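Local coordinates for putative dehydratase (Mesorhizobium loti, PDB 2POZ), which is of unproven function but probably acts as a lyase of the dehydratase type, being a member of the mandelate racemase/muconate lactonizing branch of the enolase superfamily, at residues Ala95-Gln98 with Ala99-Ile103; Ala126-Asn129 with Gly130-Gly133; Gly264-Lys267 with Ile268-Gln272. All blocks are in the same frame, centred on the assembly; numbering follows the deposited sequence.

Contact 1 of 3, residues Ala95-Gln98 with Ala99-Ile103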
ATOM      1  N   ALA A  95     -12.221 -27.138  24.328  1.00  8.73           N
ATOM      2  CA  ALA A  95     -12.837 -27.863  25.428  1.00  9.93           C
ATOM      3  C   ALA A  95     -11.793 -28.715  26.146  1.00  8.31           C
ATOM      4  O   ALA A  95     -11.710 -28.717  27.368  1.00  8.18           O
ATOM      5  CB  ALA A  95     -13.988 -28.738  24.903  1.00  7.46           C
ATOM      6  N   ILE A  96     -10.994 -29.427  25.366  1.00 10.12           N
ATOM      7  CA  ILE A  96      -9.951 -30.284  25.905  1.00 10.47           C
ATOM      8  C   ILE A  96      -8.906 -29.466  26.656  1.00 11.28           C
ATOM      9  O   ILE A  96      -8.519 -29.823  27.765  1.00 13.19           O
ATOM     10  CB  ILE A  96      -9.274 -31.088  24.763  1.00  9.93           C
ATOM     11  CG1 ILE A  96     -10.233 -32.183  24.291  1.00  9.22           C
ATOM     12  CG2 ILE A  96      -7.942 -31.686  25.241  1.00 10.83           C
ATOM     13  CD1 ILE A  96      -9.839 -32.847  23.003  1.00 13.84           C
ATOM     14  N   GLU A  97      -8.474 -28.359  26.053  1.00 11.53           N
ATOM     15  CA  GLU A  97      -7.463 -27.489  26.652  1.00 10.84           C
ATOM     16  C   GLU A  97      -7.926 -26.945  28.010  1.00 11.83           C
ATOM     17  O   GLU A  97      -7.137 -26.860  28.948  1.00 11.21           O
ATOM     18  CB  GLU A  97      -7.126 -26.337  25.682  1.00 12.90           C
ATOM     19  CG  GLU A  97      -5.909 -25.505  26.088  1.00 12.81           C
ATOM     20  CD  GLU A  97      -6.285 -24.228  26.830  1.00 13.62           C
ATOM     21  OE1 GLU A  97      -7.363 -24.191  27.455  1.00 13.59           O
ATOM     22  OE2 GLU A  97      -5.491 -23.267  26.802  1.00 15.13           O
ATOM     23  N   GLN A  98      -9.201 -26.566  28.107  1.00 11.63           N
ATOM     24  CA  GLN A  98      -9.753 -26.067  29.366  1.00  9.85           C
ATOM     25  C   GLN A  98      -9.631 -27.148  30.444  1.00 10.09           C
ATOM     26  O   GLN A  98      -9.229 -26.874  31.572  1.00  9.78           O
ATOM     27  CB  GLN A  98     -11.237 -25.727  29.216  1.00 10.38           C
ATOM     28  CG  GLN A  98     -11.554 -24.468  28.426  1.00 11.44           C
ATOM     29  CD  GLN A  98     -12.998 -24.458  27.970  1.00 14.02           C
ATOM     30  OE1 GLN A  98     -13.895 -24.833  28.724  1.00 12.58           O
ATOM     31  NE2 GLN A  98     -13.231 -24.025  26.733  1.00 11.96           N
ATOM     32  N   ALA A  99     -10.009 -28.373  30.097  1.00  8.60           N
ATOM     33  CA  ALA A  99      -9.945 -29.480  31.051  1.00 10.96           C
ATOM     34  C   ALA A  99      -8.507 -29.734  31.509  1.00 11.72           C
ATOM     35  O   ALA A  99      -8.277 -30.146  32.648  1.00 14.09           O
ATOM     36  CB  ALA A  99     -10.528 -30.749  30.426  1.00  8.99           C
ATOM     37  N   LEU A 100      -7.545 -29.497  30.624  1.00 10.20           N
ATOM     38  CA  LEU A 100      -6.150 -29.709  30.985  1.00 11.43           C
ATOM     39  C   LEU A 100      -5.706 -28.690  32.027  1.00 10.98           C
ATOM     40  O   LEU A 100      -5.044 -29.053  32.997  1.00 10.57           O
ATOM     41  CB  LEU A 100      -5.269 -29.641  29.741  1.00  9.35           C
ATOM     42  CG  LEU A 100      -5.502 -30.836  28.811  1.00 12.42           C
ATOM     43  CD1 LEU A 100      -4.695 -30.666  27.524  1.00 11.23           C
ATOM     44  CD2 LEU A 100      -5.103 -32.125  29.532  1.00 10.42           C
ATOM     45  N   TRP A 101      -6.070 -27.419  31.835  1.00  9.48           N
ATOM     46  CA  TRP A 101      -5.706 -26.380  32.804  1.00 10.09           C
ATOM     47  C   TRP A 101      -6.428 -26.624  34.131  1.00 11.25           C
ATOM     48  O   TRP A 101      -5.901 -26.330  35.208  1.00 10.37           O
ATOM     49  CB  TRP A 101      -6.054 -24.981  32.276  1.00 10.69           C
ATOM     50  CG  TRP A 101      -5.061 -24.475  31.277  1.00 11.53           C
ATOM     51  CD1 TRP A 101      -5.222 -24.391  29.927  1.00 11.98           C
ATOM     52  CD2 TRP A 101      -3.716 -24.052  31.549  1.00 12.83           C
ATOM     53  NE1 TRP A 101      -4.060 -23.945  29.334  1.00 11.06           N
ATOM     54  CE2 TRP A 101      -3.121 -23.730  30.310  1.00 12.12           C
ATOM     55  CE3 TRP A 101      -2.957 -23.920  32.722  1.00 12.00           C
ATOM     56  CZ2 TRP A 101      -1.799 -23.283  30.209  1.00 11.37           C
ATOM     57  CZ3 TRP A 101      -1.643 -23.475  32.622  1.00 13.32           C
ATOM     58  CH2 TRP A 101      -1.079 -23.161  31.372  1.00 13.27           C
ATOM     59  N   ASP A 102      -7.639 -27.162  34.054  1.00 10.38           N
ATOM     60  CA  ASP A 102      -8.402 -27.463  35.262  1.00 11.85           C
ATOM     61  C   ASP A 102      -7.595 -28.498  36.075  1.00 12.07           C
ATOM     62  O   ASP A 102      -7.414 -28.359  37.285  1.00 10.17           O
ATOM     63  CB  ASP A 102      -9.775 -28.017  34.866  1.00 12.53           C
ATOM     64  CG  ASP A 102     -10.764 -28.040  36.020  1.00 16.41           C
ATOM     65  OD1 ASP A 102     -10.595 -27.271  36.999  1.00 16.12           O
ATOM     66  OD2 ASP A 102     -11.731 -28.825  35.931  1.00 17.81           O
ATOM     67  N   ILE A 103      -7.094 -29.525  35.397  1.00 12.22           N
ATOM     68  CA  ILE A 103      -6.311 -30.561  36.062  1.00 13.29           C
ATOM     69  C   ILE A 103      -5.019 -30.004  36.648  1.00 14.43           C
ATOM     70  O   ILE A 103      -4.637 -30.345  37.773  1.00 12.48           O
ATOM     71  CB  ILE A 103      -5.984 -31.715  35.088  1.00 12.18           C
ATOM     72  CG1 ILE A 103      -7.259 -32.530  34.827  1.00  9.86           C
ATOM     73  CG2 ILE A 103      -4.875 -32.599  35.670  1.00 10.79           C
ATOM     74  CD1 ILE A 103      -7.137 -33.517  33.691  1.00 10.46           C
TER
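Glu97 and Trp101 meet one helical turn apart, the carboxylate lying at the pyrrole edge of the indole. Trp101 NE1 gives a weak hydrogen bond to Glu97 OE2 at 3.0 Å; its N-H...O angle of only 127° shows how bent it is. The two planes are 67° apart, and Glu97 OE1 sits 3.3 Å from Trp101 CD1. Glu97 reaches this edge because CG is anti to the backbone N (chi1 -170°) and the chain then bends at chi2. Its stronger partners are the backbone N atoms of Leu287 and Met288, at the start of helix 287-298, so the buried carboxylate ties the N-terminal capping domain to the barrel domain, the two-domain plan of the enolase superfamily. Underneath runs ordinary i to i+4 helix bonding within helix 87-108: Trp101 N to Glu97 O is 3.1 Å, a fairly straight bond. Ala99, between Ala95 and Ile103 on the helix face against strand 21-27, bonds through its N to Ala95 O at 3.2 Å, and its CB lies 3.5 Å from Ile96 O. On the face toward helix 68-78, Ile96 CG2 and Leu100 CD1 run side by side at 4.1 Å.

Contact 2 of 3, residues Ala126-Asn129 with Gly130-Gly133; sequences AYAN and GWYG
Asn129 turns CG anti to its own backbone nitrogen (chi1 -160°), while Tyr132 holds its ring between the backbone N and the carbonyl carbon (chi1 52°); together these torsions bring the amide oxygen within hydrogen-bonding distance of the phenol oxygen across a tight loop. The loop leaves strand 123-128 and leads to helix 138-144, beside strand 155-158, the first strand of the parallel sheet of the enolase-type barrel. Asn129 OD1 accepts two hydrogen bonds. Tyr132 OH donates to it at 2.9 Å, lying in the carbonyl plane, and the amide and ring planes are only 23° apart. Gly130 N donates to Asn129 OD1 at 2.7 Å from a different direction, tilted well out of that plane. The far end of the amide is held as well, since Asn129 ND2 bonds to Glu332 OE2, which fixes the rotation of the group. Gly130 has positive phi, and a side chain there would run into Asn129 O. Trp131 brings the N-H edge of its indole to the end of the strand: its NE1 makes a weak, strongly bent bond to Ala128 O at 3.1 Å and a second weak one to Lys157 O, while CD1 touches Ala128 CB at 4.1 Å. The Tyr132 ring presents its edge to the indole, with Tyr132 CD2 placed 3.6 Å above the plane of the Trp131 ring and over its centre. A water accepts from Asn129 ND2 at 3.2 Å and donates weakly to Tyr132 OH at 3.5 Å.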
ATOM      1  N   ALA A 126     -20.845  -7.021  34.092  1.00 14.65           N
ATOM      2  CA  ALA A 126     -21.320  -7.718  32.909  1.00 14.74           C
ATOM      3  C   ALA A 126     -22.483  -6.998  32.260  1.00 13.55           C
ATOM      4  O   ALA A 126     -23.149  -6.197  32.898  1.00 14.78           O
ATOM      5  CB  ALA A 126     -21.747  -9.141  33.281  1.00 13.94           C
ATOM      6  N   TYR A 127     -22.707  -7.275  30.982  1.00 11.89           N
ATOM      7  CA  TYR A 127     -23.845  -6.706  30.285  1.00 11.24           C
ATOM      8  C   TYR A 127     -24.779  -7.891  30.082  1.00 11.36           C
ATOM      9  O   TYR A 127     -24.339  -9.041  30.116  1.00 11.17           O
ATOM     10  CB  TYR A 127     -23.434  -6.066  28.948  1.00 10.44           C
ATOM     11  CG  TYR A 127     -22.873  -6.992  27.892  1.00 13.26           C
ATOM     12  CD1 TYR A 127     -23.709  -7.796  27.117  1.00 14.73           C
ATOM     13  CD2 TYR A 127     -21.500  -7.025  27.629  1.00 14.59           C
ATOM     14  CE1 TYR A 127     -23.191  -8.609  26.099  1.00 13.81           C
ATOM     15  CE2 TYR A 127     -20.971  -7.833  26.617  1.00 13.57           C
ATOM     16  CZ  TYR A 127     -21.821  -8.620  25.858  1.00 15.18           C
ATOM     17  OH  TYR A 127     -21.299  -9.429  24.872  1.00 14.19           O
ATOM     18  N   ALA A 128     -26.063  -7.627  29.899  1.00 11.08           N
ATOM     19  CA  ALA A 128     -27.017  -8.708  29.705  1.00 12.29           C
ATOM     20  C   ALA A 128     -27.381  -8.936  28.233  1.00 12.04           C
ATOM     21  O   ALA A 128     -27.529  -7.993  27.458  1.00 11.28           O
ATOM     22  CB  ALA A 128     -28.291  -8.430  30.528  1.00 10.67           C
ATOM     23  N   ASN A 129     -27.509 -10.205  27.863  1.00 12.09           N
ATOM     24  CA  ASN A 129     -27.897 -10.589  26.512  1.00 11.85           C
ATOM     25  C   ASN A 129     -29.007 -11.626  26.700  1.00 13.65           C
ATOM     26  O   ASN A 129     -29.280 -12.046  27.832  1.00 13.24           O
ATOM     27  CB  ASN A 129     -26.716 -11.222  25.765  1.00 10.80           C
ATOM     28  CG  ASN A 129     -26.896 -11.207  24.255  1.00 12.05           C
ATOM     29  OD1 ASN A 129     -27.996 -10.989  23.747  1.00 12.40           O
ATOM     30  ND2 ASN A 129     -25.807 -11.453  23.527  1.00 12.28           N
ATOM     31  N   GLY A 130     -29.642 -12.031  25.603  1.00 14.01           N
ATOM     32  CA  GLY A 130     -30.695 -13.035  25.666  1.00 14.33           C
ATOM     33  C   GLY A 130     -31.984 -12.643  26.373  1.00 14.50           C
ATOM     34  O   GLY A 130     -32.790 -13.509  26.721  1.00 15.73           O
ATOM     35  N   TRP A 131     -32.199 -11.349  26.570  1.00 13.07           N
ATOM     36  CA  TRP A 131     -33.398 -10.872  27.264  1.00 13.35           C
ATOM     37  C   TRP A 131     -34.527 -10.461  26.317  1.00 15.70           C
ATOM     38  O   TRP A 131     -35.566  -9.986  26.768  1.00 16.07           O
ATOM     39  CB  TRP A 131     -33.038  -9.672  28.145  1.00 13.82           C
ATOM     40  CG  TRP A 131     -32.210  -8.625  27.419  1.00 12.69           C
ATOM     41  CD1 TRP A 131     -30.849  -8.603  27.289  1.00 11.35           C
ATOM     42  CD2 TRP A 131     -32.700  -7.496  26.683  1.00 12.68           C
ATOM     43  NE1 TRP A 131     -30.463  -7.533  26.517  1.00 10.81           N
ATOM     44  CE2 TRP A 131     -31.577  -6.838  26.130  1.00 12.30           C
ATOM     45  CE3 TRP A 131     -33.980  -6.977  26.433  1.00 12.83           C
ATOM     46  CZ2 TRP A 131     -31.693  -5.688  25.339  1.00 12.25           C
ATOM     47  CZ3 TRP A 131     -34.093  -5.832  25.647  1.00 13.60           C
ATOM     48  CH2 TRP A 131     -32.955  -5.203  25.109  1.00 11.76           C
ATOM     49  N   TYR A 132     -34.330 -10.660  25.013  1.00 14.57           N
ATOM     50  CA  TYR A 132     -35.320 -10.264  24.003  1.00 16.69           C
ATOM     51  C   TYR A 132     -35.696 -11.424  23.077  1.00 17.26           C
ATOM     52  O   TYR A 132     -36.060 -11.217  21.919  1.00 16.27           O
ATOM     53  CB  TYR A 132     -34.735  -9.113  23.177  1.00 13.98           C
ATOM     54  CG  TYR A 132     -33.363  -9.441  22.636  1.00 17.85           C
ATOM     55  CD1 TYR A 132     -33.208 -10.017  21.374  1.00 17.36           C
ATOM     56  CD2 TYR A 132     -32.225  -9.274  23.431  1.00 15.94           C
ATOM     57  CE1 TYR A 132     -31.952 -10.427  20.918  1.00 19.59           C
ATOM     58  CE2 TYR A 132     -30.969  -9.683  22.987  1.00 17.67           C
ATOM     59  CZ  TYR A 132     -30.839 -10.260  21.732  1.00 20.99           C
ATOM     60  OH  TYR A 132     -29.606 -10.692  21.294  1.00 22.96           O
ATOM     61  N   GLY A 133     -35.627 -12.638  23.609  1.00 19.00           N
ATOM     62  CA  GLY A 133     -35.920 -13.835  22.839  1.00 19.06           C
ATOM     63  C   GLY A 133     -37.187 -13.905  22.006  1.00 19.32           C
ATOM     64  O   GLY A 133     -37.209 -14.607  20.991  1.00 20.25           O
TER
HETATM   65  O   HOH W   1     -26.404 -11.768  20.444  1.00 23.67           O

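Contact 3 of 3, residues Gly264-Lys267 with Ile268-Gln272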
ATOM      1  N   GLY A 264      -6.145 -16.505  13.565  1.00 10.16           N
ATOM      2  CA  GLY A 264      -7.350 -15.913  13.008  1.00  7.33           C
ATOM      3  C   GLY A 264      -7.414 -14.448  13.404  1.00 10.08           C
ATOM      4  O   GLY A 264      -7.740 -13.582  12.584  1.00  9.31           O
ATOM      5  N   PHE A 265      -7.080 -14.152  14.661  1.00  8.89           N
ATOM      6  CA  PHE A 265      -7.124 -12.775  15.121  1.00  9.50           C
ATOM      7  C   PHE A 265      -6.081 -11.855  14.499  1.00 10.43           C
ATOM      8  O   PHE A 265      -6.289 -10.643  14.433  1.00 12.43           O
ATOM      9  CB  PHE A 265      -7.070 -12.713  16.653  1.00  8.96           C
ATOM     10  CG  PHE A 265      -8.403 -12.973  17.294  1.00  9.43           C
ATOM     11  CD1 PHE A 265      -8.792 -14.266  17.630  1.00  7.41           C
ATOM     12  CD2 PHE A 265      -9.324 -11.935  17.441  1.00 10.46           C
ATOM     13  CE1 PHE A 265     -10.085 -14.527  18.090  1.00  8.13           C
ATOM     14  CE2 PHE A 265     -10.622 -12.185  17.898  1.00 10.04           C
ATOM     15  CZ  PHE A 265     -11.004 -13.483  18.222  1.00  9.31           C
ATOM     16  N   ARG A 266      -4.973 -12.418  14.024  1.00 12.62           N
ATOM     17  CA  ARG A 266      -3.953 -11.600  13.366  1.00 12.26           C
ATOM     18  C   ARG A 266      -4.608 -10.819  12.215  1.00 12.82           C
ATOM     19  O   ARG A 266      -4.313  -9.642  12.012  1.00 12.19           O
ATOM     20  CB  ARG A 266      -2.830 -12.472  12.798  1.00 12.46           C
ATOM     21  CG  ARG A 266      -1.907 -11.702  11.862  1.00 12.76           C
ATOM     22  CD  ARG A 266      -0.876 -12.586  11.187  1.00 12.73           C
ATOM     23  NE  ARG A 266      -0.315 -11.925  10.011  1.00 15.75           N
ATOM     24  CZ  ARG A 266       0.571 -12.479   9.188  1.00 18.85           C
ATOM     25  NH1 ARG A 266       1.012 -13.711   9.410  1.00 17.02           N
ATOM     26  NH2 ARG A 266       0.996 -11.809   8.126  1.00 17.13           N
ATOM     27  N   LYS A 267      -5.491 -11.478  11.467  1.00 11.45           N
ATOM     28  CA  LYS A 267      -6.175 -10.827  10.347  1.00 15.41           C
ATOM     29  C   LYS A 267      -6.986  -9.617  10.828  1.00 15.70           C
ATOM     30  O   LYS A 267      -7.092  -8.613  10.129  1.00 16.85           O
ATOM     31  CB  LYS A 267      -7.089 -11.831   9.623  1.00 17.86           C
ATOM     32  CG  LYS A 267      -6.318 -12.884   8.790  1.00 22.54           C
ATOM     33  CD  LYS A 267      -7.190 -14.080   8.367  1.00 24.45           C
ATOM     34  CE  LYS A 267      -7.500 -15.007   9.569  1.00 28.99           C
ATOM     35  NZ  LYS A 267      -8.157 -16.322   9.224  1.00 18.35           N
ATOM     36  N   ILE A 268      -7.543  -9.712  12.030  1.00 14.12           N
ATOM     37  CA  ILE A 268      -8.318  -8.614  12.590  1.00 12.09           C
ATOM     38  C   ILE A 268      -7.394  -7.489  13.068  1.00 13.12           C
ATOM     39  O   ILE A 268      -7.605  -6.318  12.753  1.00 11.79           O
ATOM     40  CB  ILE A 268      -9.171  -9.081  13.788  1.00 12.29           C
ATOM     41  CG1 ILE A 268     -10.175 -10.151  13.337  1.00 13.20           C
ATOM     42  CG2 ILE A 268      -9.887  -7.879  14.423  1.00 10.51           C
ATOM     43  CD1 ILE A 268     -11.078  -9.726  12.190  1.00 13.82           C
ATOM     44  N   PHE A 269      -6.370  -7.854  13.832  1.00 11.00           N
ATOM     45  CA  PHE A 269      -5.429  -6.880  14.365  1.00 13.09           C
ATOM     46  C   PHE A 269      -4.836  -5.994  13.282  1.00 13.55           C
ATOM     47  O   PHE A 269      -4.827  -4.769  13.404  1.00 13.10           O
ATOM     48  CB  PHE A 269      -4.307  -7.598  15.118  1.00 11.64           C
ATOM     49  CG  PHE A 269      -4.783  -8.357  16.321  1.00 11.80           C
ATOM     50  CD1 PHE A 269      -4.091  -9.473  16.774  1.00  9.98           C
ATOM     51  CD2 PHE A 269      -5.924  -7.950  17.006  1.00 10.44           C
ATOM     52  CE1 PHE A 269      -4.532 -10.177  17.894  1.00 12.12           C
ATOM     53  CE2 PHE A 269      -6.368  -8.647  18.127  1.00 12.62           C
ATOM     54  CZ  PHE A 269      -5.670  -9.761  18.572  1.00 12.31           C
ATOM     55  N   GLU A 270      -4.360  -6.619  12.214  1.00 13.69           N
ATOM     56  CA  GLU A 270      -3.742  -5.881  11.126  1.00 16.30           C
ATOM     57  C   GLU A 270      -4.672  -4.915  10.404  1.00 16.10           C
ATOM     58  O   GLU A 270      -4.209  -4.034   9.690  1.00 15.85           O
ATOM     59  CB  GLU A 270      -3.107  -6.849  10.133  1.00 17.48           C
ATOM     60  CG  GLU A 270      -2.034  -7.724  10.777  1.00 21.14           C
ATOM     61  CD  GLU A 270      -1.142  -8.420   9.763  1.00 23.99           C
ATOM     62  OE1 GLU A 270      -1.670  -8.921   8.747  1.00 22.16           O
ATOM     63  OE2 GLU A 270       0.089  -8.472   9.994  1.00 26.81           O
ATOM     64  N   LEU A 271      -5.979  -5.073  10.583  1.00 16.60           N
ATOM     65  CA  LEU A 271      -6.928  -4.170   9.944  1.00 18.44           C
ATOM     66  C   LEU A 271      -7.019  -2.870  10.731  1.00 18.71           C
ATOM     67  O   LEU A 271      -7.287  -1.811  10.164  1.00 18.78           O
ATOM     68  CB  LEU A 271      -8.325  -4.788   9.889  1.00 18.26           C
ATOM     69  CG  LEU A 271      -8.532  -6.077   9.099  1.00 21.18           C
ATOM     70  CD1 LEU A 271      -9.968  -6.548   9.302  1.00 22.78           C
ATOM     71  CD2 LEU A 271      -8.234  -5.840   7.630  1.00 18.54           C
ATOM     72  N   GLN A 272      -6.800  -2.965  12.038  1.00 20.27           N
ATOM     73  CA  GLN A 272      -6.902  -1.807  12.915  1.00 22.62           C
ATOM     74  C   GLN A 272      -8.211  -1.085  12.624  1.00 22.41           C
ATOM     75  O   GLN A 272      -8.250   0.133  12.444  1.00 22.96           O
ATOM     76  CB  GLN A 272      -5.717  -0.871  12.710  1.00 26.06           C
ATOM     77  CG  GLN A 272      -4.739  -0.920  13.865  1.00 30.23           C
ATOM     78  CD  GLN A 272      -3.429  -0.230  13.559  1.00 32.36           C
ATOM     79  OE1 GLN A 272      -2.600  -0.047  14.446  1.00 30.86           O
ATOM     80  NE2 GLN A 272      -3.231   0.152  12.295  1.00 33.22           N
TER
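Phe265 and Phe269 form the tight side of this stretch of helix 261-269. Phe265 CB packs on the Phe269 ring in an off-centre CH-pi contact, 4.2 Å from the centroid and 29° off the normal, and Phe265 O lies over the same ring 3.3 Å above its plane, offset toward the rim. That oxygen also takes Phe269 N at 2.9 Å in a nearly straight bond. The helix lies within a beta-alpha-beta unit of the barrel domain, and the two rings face strand 276-277 and helix 287-298. Replacing Phe269 by the smaller alanine is likely to open a gap beside Met296 and Ala297 and leave Phe265 CB without its aromatic partner. The other side is looser and polar: Lys267 and Glu270 are partly exposed, while Arg266 is buried against other subunits. Arg266 NE and Glu270 OE2 form a long, weak salt bridge at 3.5 Å, the guanidinium and carboxylate planes standing 81° apart; the extended arginine chain carries NE out alongside Glu270. Stronger partners are Ala299 O of a second subunit and Asp238 of a third subunit for Arg266, and Tyr300 OH of the second subunit for Glu270. This polar side is therefore probably tied to subunit association more than to the helix itself.

Contact 1 lies within one helix and contact 3 in a helix and the turn that runs on from it, whereas contact 2 is a strand end and its following loop. Contact 1 is buried throughout; contacts 2 and 3 are largely buried but include partly exposed residues (Gly130 and Tyr132; Lys267, Glu270 and Leu271). Contact 1 belongs to the N-terminal domain and contact 3 to the barrel, yet both meet helix 287-298, through a carboxylate and through phenyl rings, with centres 27 Å apart. The buried acid of contact 1 is met chiefly by backbone N-H groups, the amide of contact 2 by its own chain and a water, and the ion pair of contact 3 by other subunits.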